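Local structure of O-methyltransferase, putative (Bacillus cereus, 3DUW) at residues 19-32 and 68-80. The protein probably transfers a methyl group from S-adenosylmethionine to a hydroxyl group of its substrate, and binds the product S-adenosyl-L-homocysteine. Sequence-based numbering, arbitrary orientation.
Sequences IPKDSTLEEVLQVN and LGGYSTIWLARGL. With SAH (S-adenosyl-L-homocysteine), chain C.
Leu25 drives its two methyls into the face of helix 71-77, the helix that follows the first strand of the Rossmann-like methyltransferase fold, while helix 23-32 runs alongside it, nearly antiparallel (158° between axes, closest approach 10.9 Å). The methyls divide the work. Leu25 CD1 meets the rim of the Trp75 indole obliquely, 3.6 Å from Trp75 CZ2; CD2 reaches Tyr71 CE1 and Ile74 CG2. Ile19 CG2 meets the same indole at its edge, near CH2. Tyr71, with CG anti to the backbone N, carries its ring up to the side chains of helix 23-32, where Leu29 CD2 makes a CH-pi contact over one face, 4.0 Å from the ring centroid and 28° off the normal. Val28 CG1 approaches the ring edge, and its other methyl, CG2, packs 3.8 Å from Ile74 CD1 as the two side chains pass in opposite directions.

At the Gly69 end the Asn32 amide lies against the glycine CA, and Asn102 bonds to Gly69 O. The other face of helix 71-77 serves the cofactor product: Ser72 OG accepts from SAH N at 3.0 Å and also bonds to Glu64.

Arg78, extended from CG to NE, closes the far end with a salt bridge to Asp22, the planes of guanidinium and carboxylate being only 16° apart. Asp22 OD1 meanwhile caps helix 23-32, accepting from Leu25 N, and takes a bond from a water that Arg78 NH2 holds weakly. Arg78 NH1 reaches Asp22 OD2 on its syn side at 2.7 Å.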
ATOM      1  N   ILE A  19      15.369   5.547  -0.988  1.00  8.21           N
ATOM      2  CA  ILE A  19      15.930   4.314  -1.529  1.00  8.47           C
ATOM      3  C   ILE A  19      17.414   4.456  -1.847  1.00  9.18           C
ATOM      4  O   ILE A  19      17.788   5.042  -2.863  1.00  9.98           O
ATOM      5  CB  ILE A  19      15.160   3.882  -2.800  1.00  8.85           C
ATOM      6  CG1 ILE A  19      13.661   3.795  -2.489  1.00  9.52           C
ATOM      7  CG2 ILE A  19      15.678   2.536  -3.303  1.00 10.83           C
ATOM      8  CD1 ILE A  19      12.791   3.444  -3.686  1.00 10.92           C
ATOM      9  N   PRO A  20      18.280   3.920  -0.973  1.00 10.72           N
ATOM     10  CA  PRO A  20      19.728   4.004  -1.190  1.00 11.17           C
ATOM     11  C   PRO A  20      20.128   3.442  -2.551  1.00 11.11           C
ATOM     12  O   PRO A  20      19.506   2.504  -3.059  1.00 10.54           O
ATOM     13  CB  PRO A  20      20.294   3.181  -0.036  1.00 12.35           C
ATOM     14  CG  PRO A  20      19.291   3.416   1.057  1.00 13.26           C
ATOM     15  CD  PRO A  20      17.979   3.280   0.320  1.00 11.47           C
ATOM     16  N   LYS A  21      21.166   4.025  -3.142  1.00 12.22           N
ATOM     17  CA  LYS A  21      21.656   3.579  -4.439  1.00 14.06           C
ATOM     18  C   LYS A  21      21.942   2.081  -4.382  1.00 12.96           C
ATOM     19  O   LYS A  21      22.469   1.577  -3.389  1.00 14.11           O
ATOM     20  CB  LYS A  21      22.923   4.351  -4.820  1.00 16.23           C
ATOM     21  CG  LYS A  21      22.683   5.830  -5.105  1.00 19.89           C
ATOM     22  CD  LYS A  21      21.821   6.026  -6.348  1.00 20.64           C
ATOM     23  CE  LYS A  21      21.483   7.493  -6.572  1.00 21.80           C
ATOM     24  NZ  LYS A  21      22.697   8.341  -6.728  1.00 23.19           N
ATOM     25  N   ASP A  22      21.577   1.375  -5.449  1.00 13.29           N
ATOM     26  CA  ASP A  22      21.772  -0.068  -5.522  1.00 13.45           C
ATOM     27  C   ASP A  22      22.351  -0.434  -6.887  1.00 12.75           C
ATOM     28  O   ASP A  22      21.614  -0.553  -7.865  1.00 12.38           O
ATOM     29  CB  ASP A  22      20.429  -0.778  -5.330  1.00 15.41           C
ATOM     30  CG  ASP A  22      20.579  -2.272  -5.150  1.00 15.58           C
ATOM     31  OD1 ASP A  22      21.420  -2.878  -5.845  1.00 18.32           O
ATOM     32  OD2 ASP A  22      19.846  -2.848  -4.319  1.00 17.96           O
ATOM     33  N   SER A  23      23.665  -0.618  -6.949  1.00 13.40           N
ATOM     34  CA  SER A  23      24.317  -0.950  -8.211  1.00 13.61           C
ATOM     35  C   SER A  23      23.803  -2.252  -8.817  1.00 13.00           C
ATOM     36  O   SER A  23      23.779  -2.405 -10.039  1.00 13.36           O
ATOM     37  CB  SER A  23      25.835  -1.033  -8.021  1.00 15.44           C
ATOM     38  OG  SER A  23      26.189  -2.088  -7.148  1.00 19.77           O
ATOM     39  N   THR A  24      23.404  -3.193  -7.969  1.00 12.32           N
ATOM     40  CA  THR A  24      22.887  -4.466  -8.453  1.00 12.40           C
ATOM     41  C   THR A  24      21.609  -4.260  -9.262  1.00 12.44           C
ATOM     42  O   THR A  24      21.474  -4.786 -10.368  1.00 12.16           O
ATOM     43  CB  THR A  24      22.600  -5.436  -7.288  1.00 12.55           C
ATOM     44  OG1 THR A  24      23.835  -5.785  -6.647  1.00 15.87           O
ATOM     45  CG2 THR A  24      21.923  -6.701  -7.796  1.00 14.98           C
ATOM     46  N   LEU A  25      20.670  -3.493  -8.716  1.00 11.55           N
ATOM     47  CA  LEU A  25      19.423  -3.240  -9.424  1.00 11.35           C
ATOM     48  C   LEU A  25      19.637  -2.360 -10.647  1.00 12.20           C
ATOM     49  O   LEU A  25      18.905  -2.474 -11.627  1.00 12.44           O
ATOM     50  CB  LEU A  25      18.388  -2.618  -8.485  1.00 12.20           C
ATOM     51  CG  LEU A  25      17.761  -3.637  -7.529  1.00 12.74           C
ATOM     52  CD1 LEU A  25      16.757  -2.945  -6.619  1.00 14.95           C
ATOM     53  CD2 LEU A  25      17.076  -4.739  -8.333  1.00 14.87           C
ATOM     54  N   GLU A  26      20.636  -1.485 -10.593  1.00 12.54           N
ATOM     55  CA  GLU A  26      20.939  -0.628 -11.731  1.00 13.63           C
ATOM     56  C   GLU A  26      21.391  -1.520 -12.884  1.00 13.17           C
ATOM     57  O   GLU A  26      20.993  -1.315 -14.029  1.00 13.45           O
ATOM     58  CB  GLU A  26      22.048   0.366 -11.383  1.00 15.05           C
ATOM     59  CG  GLU A  26      21.582   1.585 -10.604  1.00 18.63           C
ATOM     60  CD  GLU A  26      22.717   2.535 -10.284  1.00 20.07           C
ATOM     61  OE1 GLU A  26      23.536   2.816 -11.186  1.00 23.21           O
ATOM     62  OE2 GLU A  26      22.786   3.007  -9.131  1.00 24.04           O
ATOM     63  N   GLU A  27      22.223  -2.511 -12.574  1.00 12.88           N
ATOM     64  CA  GLU A  27      22.710  -3.436 -13.593  1.00 12.49           C
ATOM     65  C   GLU A  27      21.541  -4.202 -14.192  1.00 11.46           C
ATOM     66  O   GLU A  27      21.469  -4.394 -15.404  1.00 10.69           O
ATOM     67  CB  GLU A  27      23.686  -4.451 -13.000  1.00 14.77           C
ATOM     68  CG  GLU A  27      25.043  -3.918 -12.613  1.00 18.28           C
ATOM     69  CD  GLU A  27      25.945  -5.021 -12.098  1.00 19.18           C
ATOM     70  OE1 GLU A  27      25.541  -5.727 -11.147  1.00 23.05           O
ATOM     71  OE2 GLU A  27      27.054  -5.186 -12.644  1.00 21.16           O
ATOM     72  N   VAL A  28      20.634  -4.653 -13.329  1.00 10.26           N
ATOM     73  CA  VAL A  28      19.470  -5.407 -13.779  1.00  9.88           C
ATOM     74  C   VAL A  28      18.697  -4.636 -14.847  1.00  9.37           C
ATOM     75  O   VAL A  28      18.392  -5.172 -15.910  1.00  8.97           O
ATOM     76  CB  VAL A  28      18.525  -5.733 -12.593  1.00  9.20           C
ATOM     77  CG1 VAL A  28      17.218  -6.325 -13.100  1.00 11.07           C
ATOM     78  CG2 VAL A  28      19.205  -6.712 -11.646  1.00 10.91           C
ATOM     79  N   LEU A  29      18.388  -3.373 -14.569  1.00  9.67           N
ATOM     80  CA  LEU A  29      17.646  -2.564 -15.526  1.00  8.90           C
ATOM     81  C   LEU A  29      18.454  -2.295 -16.802  1.00  8.51           C
ATOM     82  O   LEU A  29      17.894  -2.240 -17.896  1.00 10.17           O
ATOM     83  CB  LEU A  29      17.204  -1.248 -14.873  1.00 10.20           C
ATOM     84  CG  LEU A  29      16.186  -1.410 -13.734  1.00 10.16           C
ATOM     85  CD1 LEU A  29      15.972  -0.069 -13.042  1.00 11.00           C
ATOM     86  CD2 LEU A  29      14.875  -1.959 -14.286  1.00 11.16           C
ATOM     87  N   GLN A  30      19.767  -2.132 -16.662  1.00  9.17           N
ATOM     88  CA  GLN A  30      20.627  -1.896 -17.820  1.00 10.15           C
ATOM     89  C   GLN A  30      20.650  -3.127 -18.723  1.00  8.98           C
ATOM     90  O   GLN A  30      20.602  -3.008 -19.947  1.00 10.55           O
ATOM     91  CB  GLN A  30      22.052  -1.567 -17.379  1.00 10.72           C
ATOM     92  CG  GLN A  30      22.208  -0.193 -16.752  1.00 12.81           C
ATOM     93  CD  GLN A  30      23.572   0.001 -16.115  1.00 14.60           C
ATOM     94  OE1 GLN A  30      23.890   1.082 -15.615  1.00 19.05           O
ATOM     95  NE2 GLN A  30      24.383  -1.047 -16.126  1.00 13.29           N
ATOM     96  N   VAL A  31      20.733  -4.309 -18.118  1.00  9.02           N
ATOM     97  CA  VAL A  31      20.743  -5.545 -18.891  1.00  9.32           C
ATOM     98  C   VAL A  31      19.388  -5.735 -19.574  1.00  9.82           C
ATOM     99  O   VAL A  31      19.327  -6.104 -20.743  1.00  9.20           O
ATOM    100  CB  VAL A  31      21.067  -6.761 -17.991  1.00  9.06           C
ATOM    101  CG1 VAL A  31      20.871  -8.060 -18.763  1.00  9.52           C
ATOM    102  CG2 VAL A  31      22.503  -6.655 -17.488  1.00 10.29           C
ATOM    103  N   ASN A  32      18.302  -5.471 -18.850  1.00  9.57           N
ATOM    104  CA  ASN A  32      16.972  -5.611 -19.440  1.00  9.48           C
ATOM    105  C   ASN A  32      16.865  -4.734 -20.693  1.00  9.28           C
ATOM    106  O   ASN A  32      16.386  -5.177 -21.738  1.00 10.95           O
ATOM    107  CB  ASN A  32      15.881  -5.204 -18.436  1.00  8.85           C
ATOM    108  CG  ASN A  32      15.681  -6.230 -17.330  1.00  8.98           C
ATOM    109  OD1 ASN A  32      16.314  -7.286 -17.319  1.00  9.38           O
ATOM    110  ND2 ASN A  32      14.782  -5.921 -16.393  1.00  9.26           N
ATOM    111  N   LEU A  68       9.370 -10.885 -16.508  1.00  7.29           N
ATOM    112  CA  LEU A  68      10.147  -9.943 -17.330  1.00  6.94           C
ATOM    113  C   LEU A  68      11.644 -10.192 -17.104  1.00  7.53           C
ATOM    114  O   LEU A  68      12.188 -11.215 -17.515  1.00  8.59           O
ATOM    115  CB  LEU A  68       9.846  -8.495 -16.974  1.00  6.98           C
ATOM    116  CG  LEU A  68      10.182  -7.439 -18.017  1.00  7.69           C
ATOM    117  CD1 LEU A  68       9.616  -7.837 -19.374  1.00  8.64           C
ATOM    118  CD2 LEU A  68       9.622  -6.094 -17.596  1.00  8.54           C
ATOM    119  N   GLY A  69      12.310  -9.271 -16.428  1.00  7.70           N
ATOM    120  CA  GLY A  69      13.723  -9.435 -16.184  1.00  7.71           C
ATOM    121  C   GLY A  69      14.040  -9.737 -14.723  1.00  7.26           C
ATOM    122  O   GLY A  69      15.197  -9.783 -14.323  1.00  8.15           O
ATOM    123  N   GLY A  70      13.003  -9.939 -13.915  1.00  7.62           N
ATOM    124  CA  GLY A  70      13.187 -10.258 -12.508  1.00  7.32           C
ATOM    125  C   GLY A  70      13.385  -9.062 -11.584  1.00  6.22           C
ATOM    126  O   GLY A  70      13.789  -9.227 -10.429  1.00  7.08           O
ATOM    127  N   TYR A  71      13.107  -7.857 -12.078  1.00  7.23           N
ATOM    128  CA  TYR A  71      13.254  -6.666 -11.247  1.00  7.04           C
ATOM    129  C   TYR A  71      12.314  -6.730 -10.034  1.00  6.63           C
ATOM    130  O   TYR A  71      12.764  -6.623  -8.896  1.00  7.13           O
ATOM    131  CB  TYR A  71      12.984  -5.409 -12.078  1.00  7.39           C
ATOM    132  CG  TYR A  71      13.266  -4.118 -11.341  1.00  7.23           C
ATOM    133  CD1 TYR A  71      14.571  -3.666 -11.146  1.00  7.38           C
ATOM    134  CD2 TYR A  71      12.221  -3.356 -10.825  1.00  7.44           C
ATOM    135  CE1 TYR A  71      14.827  -2.482 -10.455  1.00  7.98           C
ATOM    136  CE2 TYR A  71      12.463  -2.176 -10.134  1.00  7.73           C
ATOM    137  CZ  TYR A  71      13.764  -1.746  -9.951  1.00  7.83           C
ATOM    138  OH  TYR A  71      13.989  -0.584  -9.247  1.00  9.14           O
ATOM    139  N   SER A  72      11.017  -6.916 -10.263  1.00  6.62           N
ATOM    140  CA  SER A  72      10.083  -7.011  -9.143  1.00  6.76           C
ATOM    141  C   SER A  72      10.414  -8.234  -8.295  1.00  6.79           C
ATOM    142  O   SER A  72      10.282  -8.208  -7.073  1.00  7.35           O
ATOM    143  CB  SER A  72       8.645  -7.143  -9.641  1.00  6.67           C
ATOM    144  OG  SER A  72       8.519  -8.254 -10.514  1.00  7.62           O
ATOM    145  N   THR A  73      10.836  -9.305  -8.961  1.00  7.20           N
ATOM    146  CA  THR A  73      11.168 -10.554  -8.290  1.00  7.04           C
ATOM    147  C   THR A  73      12.240 -10.346  -7.229  1.00  6.97           C
ATOM    148  O   THR A  73      12.160 -10.904  -6.135  1.00  7.54           O
ATOM    149  CB  THR A  73      11.679 -11.585  -9.301  1.00  7.64           C
ATOM    150  OG1 THR A  73      10.962 -11.437 -10.534  1.00  7.36           O
ATOM    151  CG2 THR A  73      11.476 -12.992  -8.771  1.00  8.03           C
ATOM    152  N   ILE A  74      13.253  -9.553  -7.562  1.00  7.71           N
ATOM    153  CA  ILE A  74      14.333  -9.270  -6.626  1.00  8.59           C
ATOM    154  C   ILE A  74      13.813  -8.482  -5.418  1.00  7.88           C
ATOM    155  O   ILE A  74      14.167  -8.777  -4.275  1.00  8.32           O
ATOM    156  CB  ILE A  74      15.470  -8.509  -7.341  1.00  7.72           C
ATOM    157  CG1 ILE A  74      16.173  -9.465  -8.311  1.00  9.99           C
ATOM    158  CG2 ILE A  74      16.452  -7.941  -6.327  1.00  9.95           C
ATOM    159  CD1 ILE A  74      17.091  -8.786  -9.305  1.00 11.45           C
ATOM    160  N   TRP A  75      12.961  -7.489  -5.664  1.00  8.60           N
ATOM    161  CA  TRP A  75      12.394  -6.717  -4.564  1.00  8.23           C
ATOM    162  C   TRP A  75      11.597  -7.639  -3.645  1.00  8.80           C
ATOM    163  O   TRP A  75      11.699  -7.550  -2.421  1.00  8.84           O
ATOM    164  CB  TRP A  75      11.467  -5.614  -5.081  1.00  8.17           C
ATOM    165  CG  TRP A  75      12.163  -4.385  -5.590  1.00  7.77           C
ATOM    166  CD1 TRP A  75      12.312  -4.008  -6.894  1.00  8.29           C
ATOM    167  CD2 TRP A  75      12.753  -3.342  -4.802  1.00  8.33           C
ATOM    168  NE1 TRP A  75      12.951  -2.791  -6.966  1.00  9.89           N
ATOM    169  CE2 TRP A  75      13.232  -2.360  -5.696  1.00  8.63           C
ATOM    170  CE3 TRP A  75      12.919  -3.139  -3.425  1.00  8.32           C
ATOM    171  CZ2 TRP A  75      13.869  -1.192  -5.260  1.00 10.27           C
ATOM    172  CZ3 TRP A  75      13.552  -1.975  -2.990  1.00  9.37           C
ATOM    173  CH2 TRP A  75      14.018  -1.020  -3.909  1.00  9.96           C
ATOM    174  N   LEU A  76      10.799  -8.522  -4.237  1.00  8.62           N
ATOM    175  CA  LEU A  76       9.989  -9.458  -3.465  1.00  9.15           C
ATOM    176  C   LEU A  76      10.857 -10.426  -2.666  1.00  8.74           C
ATOM    177  O   LEU A  76      10.640 -10.631  -1.470  1.00 10.12           O
ATOM    178  CB  LEU A  76       9.066 -10.251  -4.395  1.00  8.75           C
ATOM    179  CG  LEU A  76       7.921  -9.472  -5.051  1.00  8.70           C
ATOM    180  CD1 LEU A  76       7.310 -10.291  -6.171  1.00 10.29           C
ATOM    181  CD2 LEU A  76       6.869  -9.135  -4.004  1.00  9.64           C
ATOM    182  N   ALA A  77      11.846 -11.012  -3.330  1.00  8.91           N
ATOM    183  CA  ALA A  77      12.731 -11.968  -2.674  1.00  9.73           C
ATOM    184  C   ALA A  77      13.495 -11.335  -1.516  1.00 11.36           C
ATOM    185  O   ALA A  77      13.742 -11.982  -0.498  1.00 12.52           O
ATOM    186  CB  ALA A  77      13.703 -12.553  -3.683  1.00 10.72           C
ATOM    187  N   ARG A  78      13.866 -10.070  -1.663  1.00 11.08           N
ATOM    188  CA  ARG A  78      14.603  -9.395  -0.608  1.00 12.25           C
ATOM    189  C   ARG A  78      13.751  -9.122   0.625  1.00 12.76           C
ATOM    190  O   ARG A  78      14.270  -8.716   1.665  1.00 14.54           O
ATOM    191  CB  ARG A  78      15.210  -8.101  -1.144  1.00 11.91           C
ATOM    192  CG  ARG A  78      16.404  -8.342  -2.045  1.00 14.08           C
ATOM    193  CD  ARG A  78      16.942  -7.052  -2.618  1.00 13.66           C
ATOM    194  NE  ARG A  78      18.228  -7.261  -3.269  1.00 13.31           N
ATOM    195  CZ  ARG A  78      18.913  -6.306  -3.888  1.00 14.54           C
ATOM    196  NH1 ARG A  78      18.431  -5.075  -3.943  1.00 15.33           N
ATOM    197  NH2 ARG A  78      20.084  -6.583  -4.445  1.00 15.64           N
ATOM    198  N   GLY A  79      12.447  -9.356   0.511  1.00 12.50           N
ATOM    199  CA  GLY A  79      11.562  -9.151   1.644  1.00 13.24           C
ATOM    200  C   GLY A  79      11.436 -10.405   2.495  1.00 12.99           C
ATOM    201  O   GLY A  79      10.868 -10.367   3.589  1.00 12.91           O
ATOM    202  N   LEU A  80      11.964 -11.519   1.989  1.00 14.64           N
ATOM    203  CA  LEU A  80      11.925 -12.803   2.696  1.00 15.24           C
ATOM    204  C   LEU A  80      13.026 -12.888   3.755  1.00 16.26           C
ATOM    205  O   LEU A  80      13.974 -12.100   3.734  1.00 17.38           O
ATOM    206  CB  LEU A  80      12.100 -13.953   1.703  1.00 15.39           C
ATOM    207  CG  LEU A  80      11.098 -14.059   0.551  1.00 15.47           C
ATOM    208  CD1 LEU A  80      11.592 -15.092  -0.448  1.00 17.32           C
ATOM    209  CD2 LEU A  80       9.723 -14.433   1.081  1.00 16.77           C
TER
HETATM  210  N   SAH C 224       6.501  -7.758 -12.735  1.00 11.93           N
HETATM  211  CA  SAH C 224       7.752  -7.612 -13.567  1.00 10.12           C
HETATM  212  CB  SAH C 224       7.407  -7.280 -14.980  1.00  9.75           C
HETATM  213  CG  SAH C 224       6.570  -8.270 -15.755  1.00  8.77           C
HETATM  214  SD  SAH C 224       6.034  -7.489 -17.338  1.00  8.66           S
HETATM  215  C   SAH C 224       8.582  -6.424 -12.977  1.00  9.76           C
HETATM  216  O   SAH C 224       8.103  -5.775 -12.042  1.00  9.82           O
HETATM  217  OXT SAH C 224       9.728  -6.201 -13.508  1.00 12.97           O
HETATM  218  C5' SAH C 224       4.842  -8.661 -17.844  1.00  9.29           C
HETATM  219  C4' SAH C 224       5.512 -10.083 -18.168  1.00  8.72           C
HETATM  220  O4' SAH C 224       4.368 -10.854 -18.530  1.00  9.36           O
HETATM  221  C3' SAH C 224       6.402 -10.152 -19.401  1.00  8.29           C
HETATM  222  O3' SAH C 224       7.723 -10.599 -19.084  1.00  8.39           O
HETATM  223  C2' SAH C 224       5.600 -11.128 -20.351  1.00  9.79           C
HETATM  224  O2' SAH C 224       6.440 -11.872 -21.220  1.00  8.87           O
HETATM  225  C1' SAH C 224       4.826 -11.967 -19.355  1.00  8.67           C
HETATM  226  N9  SAH C 224       3.760 -12.639 -19.816  1.00  9.34           N
HETATM  227  C8  SAH C 224       2.784 -12.333 -20.748  1.00 10.28           C
HETATM  228  N7  SAH C 224       1.891 -13.252 -20.935  1.00  9.37           N
HETATM  229  C5  SAH C 224       2.273 -14.295 -20.054  1.00 10.11           C
HETATM  230  C6  SAH C 224       1.680 -15.584 -19.797  1.00  9.79           C
HETATM  231  N6  SAH C 224       0.575 -16.033 -20.409  1.00 12.54           N
HETATM  232  N1  SAH C 224       2.331 -16.345 -18.861  1.00 11.81           N
HETATM  233  C2  SAH C 224       3.459 -15.930 -18.212  1.00 10.36           C
HETATM  234  N3  SAH C 224       4.057 -14.706 -18.431  1.00 11.06           N
HETATM  235  C4  SAH C 224       3.412 -13.943 -19.363  1.00  8.92           C
HETATM  236  O   HOH W   1      22.196  -4.755  -3.920  1.00 20.85           O